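Local coordinates for protein probable tagatose 6-phosphate kinase (Sinorhizobium meliloti, PDB 3TXV) that probably acts in carbohydrate metabolism, perhaps as a tagatose-6-phosphate kinase, and belongs to the family of GatZ/KbaZ-like subunits of tagatose-bisphosphate aldolase, at residues S25-H30 / I285-P290; E51-Q56 / G93-P98; N58-Y63 / N99-L104; K112-I117 / A153-V158. All coordinates share one frame; numbering follows the deposited sequence.

Interaction 1 (S25-H30 / I285-P290); sequences SICSAH and ILKVGP
S25 and K287 sit side by side on one face of two parallel strands, and the lysine can be followed outward from there. Its CB leaves the strand on the same face as S25, and CG, anti to the carbonyl carbon (chi1 -72°), rests 3.7 Å from S25 CB. The chain then bends: CD passes the sulfur of C27, and CE packs 3.4 Å from C27 SG while also lying 3.8 Å from S25 OG. NZ ends in salt bridges to E263 and D94, so the buried ammonium is held between acidic groups of other strands, while S25 OG is bonded to E51.

Here the last strand of an eight-stranded parallel barrel meets the first, closing the TIM-barrel ring. The backbone ladder has three rungs. S25 N donates to L286 O, and V288 N reaches S25 O at 2.9 Å, its N-H pointing almost straight at the oxygen (172°). C27 N then donates to V288 O at 3.2 Å. On the other face of the sheet, I26 and V288 run alongside each other, CD1 of I26 4.1 Å from CG1 of V288, and Y422 of helix 407-424 touches V288.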
loop_
_atom_site.group_PDB
_atom_site.type_symbol
_atom_site.label_atom_id
_atom_site.label_comp_id
_atom_site.label_asym_id
_atom_site.label_seq_id
_atom_site.Cartn_x
_atom_site.Cartn_y
_atom_site.Cartn_z
ATOM N N SER A 25 2.440 4.711 -5.806
ATOM C CA SER A 25 2.404 3.274 -5.585
ATOM C C SER A 25 1.209 2.917 -4.728
ATOM O O SER A 25 1.074 3.395 -3.605
ATOM C CB SER A 25 3.691 2.816 -4.919
ATOM O OG SER A 25 3.831 1.426 -5.047
ATOM N N ILE A 26 0.324 2.091 -5.251
ATOM C CA ILE A 26 -0.873 1.759 -4.506
ATOM C C ILE A 26 -0.737 0.379 -3.909
ATOM O O ILE A 26 -0.818 -0.602 -4.656
ATOM C CB ILE A 26 -2.101 1.744 -5.407
ATOM C CG1 ILE A 26 -2.084 2.915 -6.438
ATOM C CG2 ILE A 26 -3.329 1.650 -4.568
ATOM C CD1 ILE A 26 -1.922 4.336 -5.863
ATOM N N CYS A 27 -0.509 0.293 -2.590
ATOM C CA CYS A 27 -0.574 -0.998 -1.898
ATOM C C CYS A 27 -1.814 -1.061 -1.076
ATOM O O CYS A 27 -1.775 -0.928 0.157
ATOM C CB CYS A 27 0.594 -1.249 -0.957
ATOM S SG CYS A 27 1.938 -0.231 -1.317
ATOM N N SER A 28 -2.923 -1.254 -1.754
ATOM C CA SER A 28 -4.100 -1.682 -1.069
ATOM C C SER A 28 -4.584 -2.951 -1.758
ATOM O O SER A 28 -4.292 -3.205 -2.927
ATOM C CB SER A 28 -5.154 -0.573 -1.036
ATOM O OG SER A 28 -5.654 -0.418 0.291
ATOM N N ALA A 29 -5.283 -3.764 -0.989
ATOM C CA ALA A 29 -5.818 -5.008 -1.458
ATOM C C ALA A 29 -7.253 -4.790 -1.844
ATOM O O ALA A 29 -7.857 -5.670 -2.458
ATOM C CB ALA A 29 -5.751 -6.033 -0.353
ATOM N N HIS A 30 -7.805 -3.631 -1.478
ATOM C CA HIS A 30 -9.253 -3.427 -1.532
ATOM C C HIS A 30 -9.737 -3.197 -2.954
ATOM O O HIS A 30 -9.283 -2.260 -3.599
ATOM C CB HIS A 30 -9.703 -2.274 -0.612
ATOM C CG HIS A 30 -11.163 -2.318 -0.284
ATOM N ND1 HIS A 30 -12.140 -2.016 -1.208
ATOM C CD2 HIS A 30 -11.813 -2.687 0.844
ATOM C CE1 HIS A 30 -13.332 -2.180 -0.657
ATOM N NE2 HIS A 30 -13.161 -2.591 0.585
ATOM N N ILE A 285 9.080 7.530 -5.964
ATOM C CA ILE A 285 8.073 6.493 -5.840
ATOM C C ILE A 285 7.507 6.643 -4.457
ATOM O O ILE A 285 8.253 6.613 -3.461
ATOM C CB ILE A 285 8.637 5.099 -5.994
ATOM C CG1 ILE A 285 9.106 4.873 -7.439
ATOM C CG2 ILE A 285 7.601 4.108 -5.574
ATOM C CD1 ILE A 285 10.192 3.893 -7.548
ATOM N N LEU A 286 6.188 6.820 -4.426
ATOM C CA LEU A 286 5.421 7.181 -3.255
ATOM C C LEU A 286 4.481 6.057 -2.935
ATOM O O LEU A 286 3.504 5.852 -3.639
ATOM C CB LEU A 286 4.594 8.424 -3.571
ATOM C CG LEU A 286 5.417 9.666 -3.877
ATOM C CD1 LEU A 286 4.618 10.609 -4.734
ATOM C CD2 LEU A 286 5.871 10.333 -2.561
ATOM N N LYS A 287 4.683 5.377 -1.839
ATOM C CA LYS A 287 3.775 4.324 -1.502
ATOM C C LYS A 287 2.677 4.800 -0.593
ATOM O O LYS A 287 2.921 5.333 0.458
ATOM C CB LYS A 287 4.534 3.227 -0.799
ATOM C CG LYS A 287 5.425 2.440 -1.680
ATOM C CD LYS A 287 5.767 1.124 -1.055
ATOM C CE LYS A 287 5.329 -0.023 -1.895
ATOM N NZ LYS A 287 6.402 -0.969 -2.153
ATOM N N VAL A 288 1.449 4.640 -1.018
ATOM C CA VAL A 288 0.362 4.966 -0.169
ATOM C C VAL A 288 -0.445 3.733 -0.131
ATOM O O VAL A 288 -0.576 3.082 -1.101
ATOM C CB VAL A 288 -0.423 6.069 -0.761
ATOM C CG1 VAL A 288 -0.827 5.722 -2.109
ATOM C CG2 VAL A 288 -1.564 6.432 0.098
ATOM N N GLY A 289 -0.970 3.416 1.035
ATOM C CA GLY A 289 -1.942 2.375 1.218
ATOM C C GLY A 289 -3.035 2.760 2.175
ATOM O O GLY A 289 -4.162 2.886 1.822
ATOM N N PRO A 290 -2.654 2.959 3.411
ATOM C CA PRO A 290 -3.542 3.179 4.523
ATOM C C PRO A 290 -4.359 4.411 4.353
ATOM O O PRO A 290 -5.504 4.462 4.665
ATOM C CB PRO A 290 -2.574 3.319 5.655
ATOM C CG PRO A 290 -1.509 2.410 5.306
ATOM C CD PRO A 290 -1.495 2.199 3.853
#

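Interaction 2 (E51-Q56 / G93-P98); sequences EATCNQ and GDHLGP
E51 and G93 open the contact between the second and third strands of the TIM barrel, which run parallel and are joined through helix 68-81 in a beta-alpha-beta crossover. The carboxylate of E51, its chain bent at chi2, curls toward the neighbouring strand until OE1 lies 3.6 Å from G93 N; its other oxygen, OE2, is hydrogen-bonded to S25 OG and forms a salt bridge with K127.

A52 follows on the other side of the sheet, its methyl turned toward F71 of the crossover helix. Its carbonyl oxygen accepts the N-H of D94. The CA-H of G93 also points to this oxygen, with G93 CA 3.3 Å from A52 O.

At T53 the side chain lies beside that of D94, both pointing the same way. CG2 of T53 is the branch that touches, 3.4 Å from CG of D94, and the same methyl approaches the edge of the H95 ring, 4.3 Å from its CD2. The acid is placed there by CG lying anti to its backbone N (chi1 179°). Its OD1 is bonded to H129 as well as to K287. H95, at the corner where the chain turns, is bonded through ND1 to D131 and meets H129 edge to face.

C54 ends the walk. Its N-H goes to D94 O, 3.0 Å away and almost in line with the carbonyl bond (172°), and L96 reaches in from the same general side, its CD1 4.0 Å from C54 N.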
loop_
_atom_site.group_PDB
_atom_site.type_symbol
_atom_site.label_atom_id
_atom_site.label_comp_id
_atom_site.label_asym_id
_atom_site.label_seq_id
_atom_site.Cartn_x
_atom_site.Cartn_y
_atom_site.Cartn_z
ATOM N N GLU A 51 0.702 -2.748 -6.020
ATOM C CA GLU A 51 1.690 -3.536 -5.281
ATOM C C GLU A 51 1.037 -4.483 -4.271
ATOM O O GLU A 51 -0.001 -4.182 -3.728
ATOM C CB GLU A 51 2.677 -2.601 -4.569
ATOM C CG GLU A 51 3.358 -1.595 -5.475
ATOM C CD GLU A 51 4.858 -1.565 -5.255
ATOM O OE1 GLU A 51 5.417 -2.645 -4.921
ATOM O OE2 GLU A 51 5.481 -0.475 -5.412
ATOM N N ALA A 52 1.653 -5.632 -4.044
ATOM C CA ALA A 52 1.265 -6.546 -2.982
ATOM C C ALA A 52 2.514 -6.860 -2.132
ATOM O O ALA A 52 3.620 -6.709 -2.637
ATOM C CB ALA A 52 0.691 -7.787 -3.591
ATOM N N THR A 53 2.358 -7.249 -0.861
ATOM C CA THR A 53 3.526 -7.574 0.018
ATOM C C THR A 53 3.727 -9.066 0.215
ATOM O O THR A 53 2.774 -9.814 0.212
ATOM C CB THR A 53 3.476 -6.958 1.478
ATOM O OG1 THR A 53 2.149 -7.011 2.002
ATOM C CG2 THR A 53 4.000 -5.540 1.543
ATOM N N CYS A 54 4.976 -9.470 0.423
ATOM C CA CYS A 54 5.365 -10.851 0.677
ATOM C C CYS A 54 4.319 -11.594 1.467
ATOM O O CYS A 54 3.769 -12.599 0.990
ATOM C CB CYS A 54 6.698 -10.882 1.437
ATOM S SG CYS A 54 6.747 -9.862 3.055
ATOM N N ASN A 55 4.060 -11.074 2.675
ATOM C CA ASN A 55 3.019 -11.536 3.616
ATOM C C ASN A 55 1.607 -11.659 3.053
ATOM O O ASN A 55 0.909 -12.637 3.296
ATOM C CB ASN A 55 2.946 -10.567 4.779
ATOM C CG ASN A 55 3.987 -10.835 5.854
ATOM O OD1 ASN A 55 4.667 -11.876 5.898
ATOM N ND2 ASN A 55 4.101 -9.875 6.757
ATOM N N GLN A 56 1.195 -10.633 2.324
ATOM C CA GLN A 56 -0.136 -10.535 1.772
ATOM C C GLN A 56 -0.373 -11.661 0.760
ATOM O O GLN A 56 -1.417 -12.306 0.801
ATOM C CB GLN A 56 -0.289 -9.133 1.146
ATOM C CG GLN A 56 -1.664 -8.720 0.623
ATOM C CD GLN A 56 -1.593 -7.424 -0.208
ATOM O OE1 GLN A 56 -2.407 -7.193 -1.124
ATOM N NE2 GLN A 56 -0.606 -6.579 0.106
ATOM N N GLY A 93 5.709 -5.982 -6.248
ATOM C CA GLY A 93 5.841 -6.906 -5.132
ATOM C C GLY A 93 6.621 -6.134 -4.098
ATOM O O GLY A 93 7.698 -5.574 -4.386
ATOM N N ASP A 94 6.059 -6.062 -2.898
ATOM C CA ASP A 94 6.614 -5.230 -1.838
ATOM C C ASP A 94 7.172 -6.064 -0.706
ATOM O O ASP A 94 6.559 -7.039 -0.266
ATOM C CB ASP A 94 5.546 -4.272 -1.303
ATOM C CG ASP A 94 6.062 -3.392 -0.164
ATOM O OD1 ASP A 94 7.266 -3.066 -0.190
ATOM O OD2 ASP A 94 5.287 -3.035 0.747
ATOM N N HIS A 95 8.334 -5.653 -0.223
ATOM C CA HIS A 95 9.049 -6.402 0.810
ATOM C C HIS A 95 9.098 -7.892 0.484
ATOM O O HIS A 95 8.523 -8.687 1.217
ATOM C CB HIS A 95 8.425 -6.186 2.218
ATOM C CG HIS A 95 8.576 -4.787 2.728
ATOM N ND1 HIS A 95 9.757 -4.317 3.267
ATOM C CD2 HIS A 95 7.705 -3.747 2.759
ATOM C CE1 HIS A 95 9.609 -3.040 3.595
ATOM N NE2 HIS A 95 8.374 -2.670 3.297
ATOM N N LEU A 96 9.770 -8.274 -0.598
ATOM C CA LEU A 96 9.921 -9.701 -0.915
ATOM C C LEU A 96 11.187 -10.238 -0.301
ATOM O O LEU A 96 12.211 -9.576 -0.295
ATOM C CB LEU A 96 9.931 -9.929 -2.423
ATOM C CG LEU A 96 8.638 -9.771 -3.236
ATOM C CD1 LEU A 96 7.554 -8.994 -2.546
ATOM C CD2 LEU A 96 8.973 -9.147 -4.566
ATOM N N GLY A 97 11.113 -11.449 0.220
ATOM C CA GLY A 97 12.221 -12.020 0.979
ATOM C C GLY A 97 11.748 -12.980 2.043
ATOM O O GLY A 97 10.637 -13.491 1.956
ATOM N N PRO A 98 12.584 -13.229 3.070
ATOM C CA PRO A 98 12.317 -14.212 4.141
ATOM C C PRO A 98 11.242 -13.821 5.153
ATOM O O PRO A 98 10.831 -14.663 5.963
ATOM C CB PRO A 98 13.653 -14.321 4.876
ATOM C CG PRO A 98 14.651 -13.547 4.110
ATOM C CD PRO A 98 13.917 -12.611 3.194
#

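Interaction 3 (N58-Y63 / N99-L104); sequences NQDGGY and NPWKHL
W101 has its CG anti to the carbonyl carbon (chi1 -63°), which swings the indole out against N58, Q59 and D60. The glutamine meets it by bending at chi2 (-87°), so that its amide doubles back to the far end of the six-membered ring, NE2 3.6 Å from CH2 of W101. The amide of N58 is tilted against the same ring, with its CG 4.1 Å from W101 CZ2. D60 comes to the edge instead: its OD1 lies near the ring plane, 3.5 Å from W101 NE1, with the carboxylate turned 84° to the indole.

These groups are presented by a type I turn from N58 to G61. OD1 of N58 accepts weak bonds from the N-H groups of D60 and G62, while its ND2 is bonded to C54 O. P100 CB lies 3.9 Å above the centre of the indole, covering one face. With an alanine in place of Q59, the CH2 end of the indole is likely to lose its amide neighbour and be freer to shift.

Both segments are loops that follow barrel strands, 48-53 and 89-96, and lead into helices 68-81 and 106-121; Q59 and W101 both touch K112 of helix 106-121.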
loop_
_atom_site.group_PDB
_atom_site.type_symbol
_atom_site.label_atom_id
_atom_site.label_comp_id
_atom_site.label_asym_id
_atom_site.label_seq_id
_atom_site.Cartn_x
_atom_site.Cartn_y
_atom_site.Cartn_z
ATOM N N ASN A 58 1.620 -14.929 -1.543
ATOM C CA ASN A 58 2.767 -15.770 -1.872
ATOM C C ASN A 58 2.289 -17.167 -2.221
ATOM O O ASN A 58 1.108 -17.443 -2.083
ATOM C CB ASN A 58 3.782 -15.804 -0.718
ATOM C CG ASN A 58 3.157 -16.198 0.610
ATOM O OD1 ASN A 58 2.587 -17.286 0.759
ATOM N ND2 ASN A 58 3.269 -15.310 1.592
ATOM N N GLN A 59 3.200 -18.043 -2.649
ATOM C CA GLN A 59 2.845 -19.391 -3.107
ATOM C C GLN A 59 1.933 -20.122 -2.152
ATOM O O GLN A 59 1.092 -20.903 -2.599
ATOM C CB GLN A 59 4.092 -20.253 -3.356
ATOM C CG GLN A 59 4.830 -20.710 -2.086
ATOM C CD GLN A 59 5.836 -19.687 -1.621
ATOM O OE1 GLN A 59 5.677 -18.496 -1.901
ATOM N NE2 GLN A 59 6.891 -20.143 -0.925
ATOM N N ASP A 60 2.115 -19.863 -0.851
ATOM C CA ASP A 60 1.394 -20.557 0.226
ATOM C C ASP A 60 0.033 -19.947 0.523
ATOM O O ASP A 60 -0.722 -20.493 1.339
ATOM C CB ASP A 60 2.213 -20.602 1.522
ATOM C CG ASP A 60 3.379 -21.589 1.460
ATOM O OD1 ASP A 60 4.358 -21.366 2.226
ATOM O OD2 ASP A 60 3.323 -22.568 0.661
ATOM N N GLY A 61 -0.261 -18.825 -0.133
ATOM C CA GLY A 61 -1.542 -18.132 -0.010
ATOM C C GLY A 61 -1.451 -16.818 0.755
ATOM O O GLY A 61 -2.331 -15.947 0.633
ATOM N N GLY A 62 -0.385 -16.674 1.541
ATOM C CA GLY A 62 -0.217 -15.507 2.420
ATOM C C GLY A 62 -1.290 -15.512 3.491
ATOM O O GLY A 62 -1.699 -16.583 3.943
ATOM N N TYR A 63 -1.752 -14.330 3.895
ATOM C CA TYR A 63 -2.940 -14.255 4.759
ATOM C C TYR A 63 -4.205 -13.945 3.943
ATOM O O TYR A 63 -5.267 -13.801 4.515
ATOM C CB TYR A 63 -2.769 -13.276 5.956
ATOM C CG TYR A 63 -2.496 -11.851 5.538
ATOM C CD1 TYR A 63 -3.527 -11.019 5.049
ATOM C CD2 TYR A 63 -1.211 -11.333 5.594
ATOM C CE1 TYR A 63 -3.268 -9.708 4.629
ATOM C CE2 TYR A 63 -0.949 -10.023 5.180
ATOM C CZ TYR A 63 -1.973 -9.225 4.693
ATOM O OH TYR A 63 -1.677 -7.944 4.278
ATOM N N ASN A 99 10.782 -12.575 5.135
ATOM C CA ASN A 99 9.851 -12.096 6.171
ATOM C C ASN A 99 8.698 -13.024 6.579
ATOM O O ASN A 99 8.469 -13.214 7.761
ATOM C CB ASN A 99 9.305 -10.721 5.812
ATOM C CG ASN A 99 8.524 -10.103 6.936
ATOM O OD1 ASN A 99 9.098 -9.490 7.835
ATOM N ND2 ASN A 99 7.203 -10.257 6.899
ATOM N N PRO A 100 7.952 -13.599 5.618
ATOM C CA PRO A 100 6.792 -14.368 6.096
ATOM C C PRO A 100 7.168 -15.699 6.734
ATOM O O PRO A 100 6.279 -16.459 7.160
ATOM C CB PRO A 100 5.984 -14.621 4.826
ATOM C CG PRO A 100 6.473 -13.616 3.867
ATOM C CD PRO A 100 7.927 -13.471 4.156
ATOM N N TRP A 101 8.466 -15.975 6.804
ATOM C CA TRP A 101 8.934 -17.260 7.289
ATOM C C TRP A 101 10.116 -17.036 8.166
ATOM O O TRP A 101 10.939 -17.938 8.335
ATOM C CB TRP A 101 9.348 -18.156 6.132
ATOM C CG TRP A 101 8.230 -18.481 5.219
ATOM C CD1 TRP A 101 7.212 -19.341 5.454
ATOM C CD2 TRP A 101 8.019 -17.949 3.912
ATOM N NE1 TRP A 101 6.364 -19.388 4.365
ATOM C CE2 TRP A 101 6.842 -18.536 3.406
ATOM C CE3 TRP A 101 8.705 -17.022 3.120
ATOM C CZ2 TRP A 101 6.329 -18.222 2.149
ATOM C CZ3 TRP A 101 8.202 -16.731 1.857
ATOM C CH2 TRP A 101 7.024 -17.330 1.391
ATOM N N LYS A 102 10.192 -15.837 8.736
ATOM C CA LYS A 102 11.358 -15.437 9.490
ATOM C C LYS A 102 11.495 -16.139 10.852
ATOM O O LYS A 102 12.569 -16.161 11.470
ATOM C CB LYS A 102 11.403 -13.927 9.603
ATOM C CG LYS A 102 10.422 -13.316 10.560
ATOM C CD LYS A 102 10.663 -11.806 10.598
ATOM C CE LYS A 102 10.354 -11.205 11.946
ATOM N NZ LYS A 102 9.551 -9.991 11.680
ATOM N N HIS A 103 10.413 -16.751 11.308
ATOM C CA HIS A 103 10.504 -17.593 12.501
ATOM C C HIS A 103 11.314 -18.858 12.231
ATOM O O HIS A 103 11.831 -19.472 13.170
ATOM C CB HIS A 103 9.119 -17.960 12.993
ATOM C CG HIS A 103 8.246 -18.502 11.917
ATOM N ND1 HIS A 103 7.958 -19.841 11.802
ATOM C CD2 HIS A 103 7.626 -17.890 10.879
ATOM C CE1 HIS A 103 7.168 -20.034 10.755
ATOM N NE2 HIS A 103 6.957 -18.866 10.176
ATOM N N LEU A 104 11.427 -19.238 10.951
ATOM C CA LEU A 104 12.213 -20.436 10.555
ATOM C C LEU A 104 13.721 -20.202 10.448
ATOM O O LEU A 104 14.178 -19.049 10.453
ATOM C CB LEU A 104 11.662 -21.065 9.276
ATOM C CG LEU A 104 10.224 -21.550 9.419
ATOM C CD1 LEU A 104 9.603 -21.959 8.054
ATOM C CD2 LEU A 104 10.135 -22.673 10.478
#

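Interaction 4 (K112-I117 / A153-V158); sequences KAEAMI and ARLAAV
L155 provides most of the apolar contact, its CD2 wedged against the helix that carries A113 and I117. The A113 methyl stands 3.9 Å from L155 CD2, and I117 CG1 reaches the same methyl at 3.8 Å. The aliphatic part of E114 joins in, its CG 3.9 Å from L155 CD2. One turn further along, V158 sets its CG1 4.1 Å from I117 CG2, and its other methyl, CG2, faces E114 CG at 4.1 Å.

The single polar link is a salt bridge at the outer side. R154 leaves its helix with CG anti to the backbone N and bends at chi3, which brings NH1 to 3.3 Å from E114 OE1. That N-H points almost straight at the oxygen (170°), arriving on its syn side. OE1 lies at the edge of the guanidinium, nearly in its plane, although carboxylate and guanidinium planes are 84° apart. If an alanine stood in place of E114, R154 would probably be left without its acidic mate here and free to turn, and L155 and V158 would lose part of their cover.

The two helix segments run in roughly the same direction, crossing at -35° with their axes 9.3 Å apart. Underneath, I117 and L155 both touch L130 of strand 127-130: this is how successive helices of a TIM barrel, here 106-121 and 145-161, pack on each other and on the strand between them in the chain.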
loop_
_atom_site.group_PDB
_atom_site.type_symbol
_atom_site.label_atom_id
_atom_site.label_comp_id
_atom_site.label_asym_id
_atom_site.label_seq_id
_atom_site.Cartn_x
_atom_site.Cartn_y
_atom_site.Cartn_z
ATOM N N LYS A 112 12.093 -20.453 0.719
ATOM C CA LYS A 112 10.721 -20.056 0.431
ATOM C C LYS A 112 10.723 -18.669 -0.177
ATOM O O LYS A 112 9.913 -18.359 -1.035
ATOM C CB LYS A 112 9.875 -20.089 1.705
ATOM C CG LYS A 112 10.078 -21.324 2.571
ATOM C CD LYS A 112 8.746 -21.996 2.965
ATOM C CE LYS A 112 7.946 -22.444 1.735
ATOM N NZ LYS A 112 6.907 -23.423 2.074
ATOM N N ALA A 113 11.644 -17.829 0.255
ATOM C CA ALA A 113 11.837 -16.573 -0.421
ATOM C C ALA A 113 12.041 -16.904 -1.904
ATOM O O ALA A 113 11.511 -16.225 -2.774
ATOM C CB ALA A 113 13.039 -15.839 0.151
ATOM N N GLU A 114 12.753 -17.995 -2.173
ATOM C CA GLU A 114 13.121 -18.374 -3.528
ATOM C C GLU A 114 11.963 -18.879 -4.361
ATOM O O GLU A 114 11.798 -18.430 -5.487
ATOM C CB GLU A 114 14.276 -19.370 -3.510
ATOM C CG GLU A 114 15.610 -18.695 -3.270
ATOM C CD GLU A 114 16.750 -19.675 -3.063
ATOM O OE1 GLU A 114 17.573 -19.446 -2.133
ATOM O OE2 GLU A 114 16.836 -20.663 -3.836
ATOM N N ALA A 115 11.155 -19.779 -3.808
ATOM C CA ALA A 115 9.946 -20.262 -4.501
ATOM C C ALA A 115 8.982 -19.113 -4.776
ATOM O O ALA A 115 8.268 -19.099 -5.793
ATOM C CB ALA A 115 9.246 -21.370 -3.713
HETATM N N MSE A 116 9.013 -18.133 -3.871
HETATM C CA MSE A 116 8.068 -17.044 -3.920
HETATM C C MSE A 116 8.453 -16.054 -5.003
HETATM O O MSE A 116 7.602 -15.601 -5.763
HETATM C CB MSE A 116 7.991 -16.358 -2.572
HETATM C CG MSE A 116 8.981 -15.232 -2.463
HETATM SE SE MSE A 116 8.195 -13.464 -2.788
HETATM C CE MSE A 116 7.221 -13.530 -1.029
ATOM N N ILE A 117 9.734 -15.701 -5.043
ATOM C CA ILE A 117 10.244 -14.791 -6.043
ATOM C C ILE A 117 9.890 -15.308 -7.446
ATOM O O ILE A 117 9.431 -14.522 -8.279
ATOM C CB ILE A 117 11.755 -14.527 -5.839
ATOM C CG1 ILE A 117 11.999 -13.113 -5.319
ATOM C CG2 ILE A 117 12.547 -14.700 -7.119
ATOM C CD1 ILE A 117 11.548 -12.014 -6.241
ATOM N N ALA A 153 20.802 -10.525 -3.557
ATOM C CA ALA A 153 21.370 -11.025 -4.808
ATOM C C ALA A 153 20.921 -12.436 -5.193
ATOM O O ALA A 153 20.689 -12.702 -6.375
ATOM C CB ALA A 153 22.875 -10.972 -4.769
ATOM N N ARG A 154 20.795 -13.335 -4.226
ATOM C CA ARG A 154 20.318 -14.627 -4.590
ATOM C C ARG A 154 18.948 -14.472 -5.206
ATOM O O ARG A 154 18.672 -15.070 -6.242
ATOM C CB ARG A 154 20.311 -15.674 -3.465
ATOM C CG ARG A 154 20.030 -17.042 -4.092
ATOM C CD ARG A 154 20.053 -18.209 -3.183
ATOM N NE ARG A 154 21.334 -18.932 -3.232
ATOM C CZ ARG A 154 21.564 -20.104 -2.634
ATOM N NH1 ARG A 154 20.593 -20.731 -1.957
ATOM N NH2 ARG A 154 22.759 -20.655 -2.726
ATOM N N LEU A 155 18.085 -13.671 -4.588
ATOM C CA LEU A 155 16.709 -13.570 -5.083
ATOM C C LEU A 155 16.651 -12.897 -6.461
ATOM O O LEU A 155 15.850 -13.278 -7.318
ATOM C CB LEU A 155 15.824 -12.872 -4.080
ATOM C CG LEU A 155 15.483 -13.738 -2.883
ATOM C CD1 LEU A 155 14.813 -12.933 -1.784
ATOM C CD2 LEU A 155 14.610 -14.914 -3.292
ATOM N N ALA A 156 17.527 -11.922 -6.675
ATOM C CA ALA A 156 17.691 -11.326 -7.970
ATOM C C ALA A 156 17.961 -12.400 -9.047
ATOM O O ALA A 156 17.344 -12.402 -10.119
ATOM C CB ALA A 156 18.804 -10.350 -7.907
ATOM N N ALA A 157 18.863 -13.325 -8.741
ATOM C CA ALA A 157 19.346 -14.300 -9.704
ATOM C C ALA A 157 18.399 -15.449 -9.874
ATOM O O ALA A 157 18.557 -16.236 -10.796
ATOM C CB ALA A 157 20.682 -14.823 -9.285
ATOM N N VAL A 158 17.428 -15.580 -8.983
ATOM C CA VAL A 158 16.430 -16.625 -9.128
ATOM C C VAL A 158 15.351 -15.982 -9.944
ATOM O O VAL A 158 14.675 -16.645 -10.738
ATOM C CB VAL A 158 15.911 -17.117 -7.781
ATOM C CG1 VAL A 158 14.752 -18.081 -7.960
ATOM C CG2 VAL A 158 17.042 -17.801 -7.006
#

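Interactions 1 and 2 belong to the buried barrel wall. Both rest on parallel backbone ladders; strands 23-26 and 48-53 are neighbours in it, and side chains inside the barrel link the two contacts, K287 with D94 and S25 with E51. Interaction 1 joins the chain's first and last barrel strands, and the other three contacts are nested within that loop. Interaction 3 lies at the surface, in loops that continue the strands of interaction 2, an indole set against polar side chains without a hydrogen bond between the two segments. Interaction 4 is partly buried in the outer helix layer, mixing aliphatic packing with one salt bridge; its helix 106-121 also touches interaction 2 through M116 and interaction 3 through K112.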